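Local coordinates for dinoflagellate luciferase (Lingulodinium polyedrum, PDB 1VPR), which catalyses the light-emitting oxidation of an open-chain tetrapyrrole luciferin by molecular oxygen, producing blue flashes under the control of pH, at residues A[124-128]-A[129-133]. Residues are numbered along the deposited sequence; the frame is centred on the assembly and turned at random.
Sequences AMCKG and FDYGD
Cys126 and Phe129 close a type II beta turn following helix 120-126, in the connection to barrel strand 163-169 of the calycin-type catalytic domain: Phe129 N donates to Cys126 O at 2.9 Å, with an N-H...O angle of 158°, approaching from above the carbonyl plane. Gly128 suits the third place of this turn, since its positive phi (82°) would press a beta carbon against the preceding carbonyl oxygen. The tight side lies around that same Cys126 O, which Phe129 CB meets at 3.1 Å. Tyr131 reaches back past Phe129, its OH 3.5 Å from Cys126 CB. Phe129 CD1 stands 3.6 Å above the centre of the Tyr131 ring, and Tyr131 CD2 lies in plane at the edge of the Phe129 ring. With CG anti to the backbone N (chi1 176°), Phe129 brings its ring to that face. Cys126, small enough for a buried position, and Tyr131 both also touch Met267. On the solvent side, Lys127 is exposed, its CB directed away from the following residues. Asp130 pairs with Arg352 in a salt bridge and weakly accepts Gly132 N. The chemistry is thus divided: the backbone bond closes the turn and the rings pack against it, while charge ties the loop to the chain's C-terminal part.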
loop_
_atom_site.group_PDB
_atom_site.type_symbol
_atom_site.label_atom_id
_atom_site.label_comp_id
_atom_site.label_asym_id
_atom_site.label_seq_id
_atom_site.Cartn_x
_atom_site.Cartn_y
_atom_site.Cartn_z
ATOM N N ALA A 124 5.264 21.401 7.949
ATOM C CA ALA A 124 5.909 22.446 7.171
ATOM C C ALA A 124 7.406 22.192 7.005
ATOM O O ALA A 124 7.962 22.383 5.930
ATOM C CB ALA A 124 5.680 23.811 7.837
HETATM N N MSE A 125 8.061 21.757 8.072
HETATM C CA MSE A 125 9.497 21.476 8.014
HETATM C C MSE A 125 9.859 20.402 6.996
HETATM O O MSE A 125 10.923 20.453 6.372
HETATM C CB MSE A 125 9.990 21.011 9.375
HETATM C CG MSE A 125 9.764 21.990 10.476
HETATM SE SE MSE A 125 10.132 21.126 12.150
HETATM C CE MSE A 125 8.935 22.108 13.271
ATOM N N CYS A 126 8.980 19.413 6.846
ATOM C CA CYS A 126 9.233 18.312 5.926
ATOM C C CYS A 126 8.881 18.602 4.481
ATOM O O CYS A 126 9.271 17.846 3.593
ATOM C CB CYS A 126 8.476 17.058 6.393
ATOM S SG CYS A 126 8.971 16.478 8.038
ATOM N N LYS A 127 8.143 19.680 4.232
ATOM C CA LYS A 127 7.763 20.004 2.856
ATOM C C LYS A 127 9.016 20.136 2.000
ATOM O O LYS A 127 9.925 20.886 2.339
ATOM C CB LYS A 127 6.957 21.315 2.804
ATOM C CG LYS A 127 5.495 21.141 2.442
ATOM C CD LYS A 127 4.729 20.399 3.537
ATOM C CE LYS A 127 3.502 19.675 2.981
ATOM N NZ LYS A 127 2.610 20.568 2.185
ATOM N N GLY A 128 9.068 19.389 0.901
ATOM C CA GLY A 128 10.223 19.439 0.012
ATOM C C GLY A 128 11.437 18.595 0.408
ATOM O O GLY A 128 12.467 18.623 -0.281
ATOM N N PHE A 129 11.326 17.842 1.500
ATOM C CA PHE A 129 12.416 16.996 1.972
ATOM C C PHE A 129 12.748 15.925 0.924
ATOM O O PHE A 129 11.875 15.524 0.157
ATOM C CB PHE A 129 11.988 16.338 3.285
ATOM C CG PHE A 129 12.986 15.365 3.851
ATOM C CD1 PHE A 129 12.682 14.000 3.928
ATOM C CD2 PHE A 129 14.204 15.810 4.373
ATOM C CE1 PHE A 129 13.581 13.099 4.526
ATOM C CE2 PHE A 129 15.103 14.920 4.972
ATOM C CZ PHE A 129 14.784 13.560 5.045
ATOM N N ASP A 130 14.009 15.493 0.867
ATOM C CA ASP A 130 14.430 14.441 -0.077
ATOM C C ASP A 130 14.197 13.101 0.615
ATOM O O ASP A 130 15.098 12.579 1.296
ATOM C CB ASP A 130 15.918 14.562 -0.421
ATOM C CG ASP A 130 16.377 13.521 -1.443
ATOM O OD1 ASP A 130 17.539 13.618 -1.886
ATOM O OD2 ASP A 130 15.592 12.602 -1.800
ATOM N N TYR A 131 12.995 12.551 0.449
ATOM C CA TYR A 131 12.659 11.280 1.088
ATOM C C TYR A 131 13.503 10.114 0.602
ATOM O O TYR A 131 13.603 9.111 1.303
ATOM C CB TYR A 131 11.173 10.939 0.915
ATOM C CG TYR A 131 10.276 11.814 1.764
ATOM C CD1 TYR A 131 9.702 12.971 1.232
ATOM C CD2 TYR A 131 10.077 11.530 3.123
ATOM C CE1 TYR A 131 8.950 13.837 2.034
ATOM C CE2 TYR A 131 9.331 12.382 3.945
ATOM C CZ TYR A 131 8.775 13.534 3.393
ATOM O OH TYR A 131 8.084 14.412 4.197
ATOM N N GLY A 132 14.100 10.251 -0.589
ATOM C CA GLY A 132 14.943 9.195 -1.136
ATOM C C GLY A 132 16.374 9.136 -0.590
ATOM O O GLY A 132 17.131 8.221 -0.917
ATOM N N ASP A 133 16.757 10.087 0.247
ATOM C CA ASP A 133 18.117 10.120 0.791
ATOM C C ASP A 133 18.150 9.427 2.151
ATOM O O ASP A 133 17.729 10.004 3.169
ATOM C CB ASP A 133 18.581 11.585 0.927
ATOM C CG ASP A 133 20.072 11.718 1.267
ATOM O OD1 ASP A 133 20.699 10.756 1.797
ATOM O OD2 ASP A 133 20.611 12.824 1.008
#